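Probable disease resistance protein At5g66900 (Arabidopsis thaliana, PDB 7L7W) is a helper immune receptor of plants, captured here as its N-terminal RPW8-type four-helix bundle domain, and probably forms calcium-permeable cation channels that promote cell death. Local coordinates at residues 45-50 and 110-115. The protein carries 2 engineered substitutions. Sequence-based numbering, arbitrary orientation.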
loop_
_atom_site.group_PDB
_atom_site.type_symbol
_atom_site.label_atom_id
_atom_site.label_comp_id
_atom_site.label_asym_id
_atom_site.label_seq_id
_atom_site.Cartn_x
_atom_site.Cartn_y
_atom_site.Cartn_z
ATOM N N VAL A 45 -12.321 -1.875 16.995
ATOM C CA VAL A 45 -12.329 -1.696 18.444
ATOM C C VAL A 45 -13.636 -1.056 18.892
ATOM O O VAL A 45 -14.084 -1.297 20.016
ATOM C CB VAL A 45 -11.124 -0.903 18.987
ATOM C CG1 VAL A 45 -9.835 -1.337 18.327
ATOM C CG2 VAL A 45 -11.368 0.573 18.913
ATOM N N SER A 46 -14.305 -0.284 18.033
ATOM C CA SER A 46 -15.610 0.229 18.441
ATOM C C SER A 46 -16.603 -0.916 18.612
ATOM O O SER A 46 -17.329 -0.985 19.620
ATOM C CB SER A 46 -16.140 1.244 17.436
ATOM O OG SER A 46 -17.060 0.619 16.559
ATOM N N THR A 47 -16.649 -1.833 17.636
ATOM C CA THR A 47 -17.530 -2.982 17.794
ATOM C C THR A 47 -17.157 -3.812 19.018
ATOM O O THR A 47 -18.030 -4.209 19.797
ATOM C CB THR A 47 -17.518 -3.845 16.543
ATOM O OG1 THR A 47 -18.355 -3.237 15.553
ATOM C CG2 THR A 47 -18.045 -5.241 16.855
ATOM N N MET A 48 -15.862 -4.048 19.222
ATOM C CA MET A 48 -15.426 -4.858 20.355
ATOM C C MET A 48 -15.705 -4.170 21.691
ATOM O O MET A 48 -15.933 -4.846 22.698
ATOM C CB MET A 48 -13.933 -5.186 20.223
ATOM C CG MET A 48 -13.618 -6.230 19.138
ATOM S SD MET A 48 -11.883 -6.796 19.083
ATOM C CE MET A 48 -10.987 -5.296 18.643
ATOM N N GLU A 49 -15.710 -2.842 21.726
ATOM C CA GLU A 49 -16.016 -2.151 22.966
ATOM C C GLU A 49 -17.510 -2.164 23.248
ATOM O O GLU A 49 -17.908 -2.138 24.420
ATOM C CB GLU A 49 -15.449 -0.730 22.922
ATOM C CG GLU A 49 -13.940 -0.728 23.191
ATOM C CD GLU A 49 -13.288 0.649 23.139
ATOM O OE1 GLU A 49 -13.640 1.471 22.250
ATOM O OE2 GLU A 49 -12.391 0.893 23.984
ATOM N N ILE A 50 -18.337 -2.217 22.197
ATOM C CA ILE A 50 -19.760 -2.516 22.387
ATOM C C ILE A 50 -19.937 -3.914 22.974
ATOM O O ILE A 50 -20.723 -4.132 23.905
ATOM C CB ILE A 50 -20.522 -2.403 21.057
ATOM C CG1 ILE A 50 -20.562 -0.971 20.544
ATOM C CG2 ILE A 50 -21.926 -3.001 21.190
ATOM C CD1 ILE A 50 -21.006 -0.911 19.081
ATOM N N ASP A 110 -19.967 -10.224 12.501
ATOM C CA ASP A 110 -20.341 -11.336 13.364
ATOM C C ASP A 110 -20.474 -10.858 14.804
ATOM O O ASP A 110 -21.501 -11.102 15.461
ATOM C CB ASP A 110 -19.313 -12.460 13.225
ATOM C CG ASP A 110 -19.355 -13.123 11.843
ATOM O OD1 ASP A 110 -20.207 -12.724 11.016
ATOM O OD2 ASP A 110 -18.531 -14.029 11.572
ATOM N N MET A 111 -19.489 -10.076 15.270
ATOM C CA MET A 111 -19.529 -9.608 16.648
ATOM C C MET A 111 -20.802 -8.820 16.890
ATOM O O MET A 111 -21.523 -9.068 17.868
ATOM C CB MET A 111 -18.293 -8.769 16.961
ATOM C CG MET A 111 -17.082 -9.597 17.338
ATOM S SD MET A 111 -15.574 -8.627 17.506
ATOM C CE MET A 111 -14.449 -9.870 18.151
ATOM N N LEU A 112 -21.152 -7.945 15.945
ATOM C CA LEU A 112 -22.344 -7.135 16.127
ATOM C C LEU A 112 -23.585 -8.010 16.237
ATOM O O LEU A 112 -24.412 -7.807 17.137
ATOM C CB LEU A 112 -22.481 -6.128 14.989
ATOM C CG LEU A 112 -21.508 -4.954 15.121
ATOM C CD1 LEU A 112 -21.813 -3.887 14.093
ATOM C CD2 LEU A 112 -21.513 -4.368 16.526
ATOM N N LYS A 113 -23.715 -9.019 15.367
ATOM C CA LYS A 113 -24.914 -9.847 15.461
ATOM C C LYS A 113 -24.958 -10.579 16.794
ATOM O O LYS A 113 -26.029 -10.714 17.398
ATOM C CB LYS A 113 -25.002 -10.843 14.304
ATOM C CG LYS A 113 -26.358 -11.560 14.277
ATOM C CD LYS A 113 -26.262 -12.999 13.769
ATOM C CE LYS A 113 -25.389 -13.868 14.679
ATOM N NZ LYS A 113 -26.175 -14.775 15.574
ATOM N N PHE A 114 -23.796 -10.983 17.300
ATOM C CA PHE A 114 -23.763 -11.655 18.584
ATOM C C PHE A 114 -24.281 -10.756 19.698
ATOM O O PHE A 114 -24.855 -11.248 20.673
ATOM C CB PHE A 114 -22.348 -12.117 18.889
ATOM C CG PHE A 114 -22.272 -12.998 20.074
ATOM C CD1 PHE A 114 -22.318 -14.375 19.921
ATOM C CD2 PHE A 114 -22.195 -12.459 21.353
ATOM C CE1 PHE A 114 -22.276 -15.207 21.030
ATOM C CE2 PHE A 114 -22.160 -13.285 22.475
ATOM C CZ PHE A 114 -22.197 -14.665 22.311
ATOM N N CYS A 115 -24.100 -9.444 19.572
ATOM C CA CYS A 115 -24.583 -8.529 20.600
ATOM C C CYS A 115 -26.106 -8.472 20.686
ATOM O O CYS A 115 -26.621 -7.721 21.519
ATOM C CB CYS A 115 -24.022 -7.133 20.345
ATOM S SG CYS A 115 -22.233 -6.983 20.635
#
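T47 of helix 38-60 reaches into the angle between M111 and L112 of helix 97-114, and the two helices run close to parallel here, their axes 9.4 Å apart and inclined by 22°. The methyl of T47 packs against both: CG2 lies 3.5 Å from CB of M111 and 3.6 Å from CD2 of L112, resting on the base of one side chain and the branched end of the other. With OG1 beside the backbone N (chi1 -79°) and CG2 anti to it, the threonine turns its hydroxyl to the L112 side, where OG1 shares the contact, near the leucine's CG and both of its methyls. That hydroxyl is hydrogen-bonded to OD1 of N108, one turn earlier on the same helix as L112, so a polar link accompanies the apolar packing.

On the buried side the thioether of M111 lies against the middle of the M48 side chain. The extended chain of M111 brings SD to 3.5 Å from CG of M48, and its CE approaches SD of M48 at 4.1 Å. M48 itself leaves its helix facing away from helix 97-114, and the bend at its own thioether (chi3 -64°) accompanies packing against L24, V27 and I28 of helix 20-32.

Packing is looser toward the solvent side. The exposed I50 touches SG of C115 with CG2 at 4.0 Å, where helix 97-114 has just ended, and its CD1 comes only to 4.3 Å from CD2 of the partly exposed L112.

Apolar side chains packed between neighbouring helices are what holds a helical bundle such as this RPW8-type domain together. M111 also rests on A82 of helix 70-88, and F114 inserts between that helix and L51 and L54 of helix 38-60, so the pair of helices is closed on its inner side by helices 20-32 and 70-88.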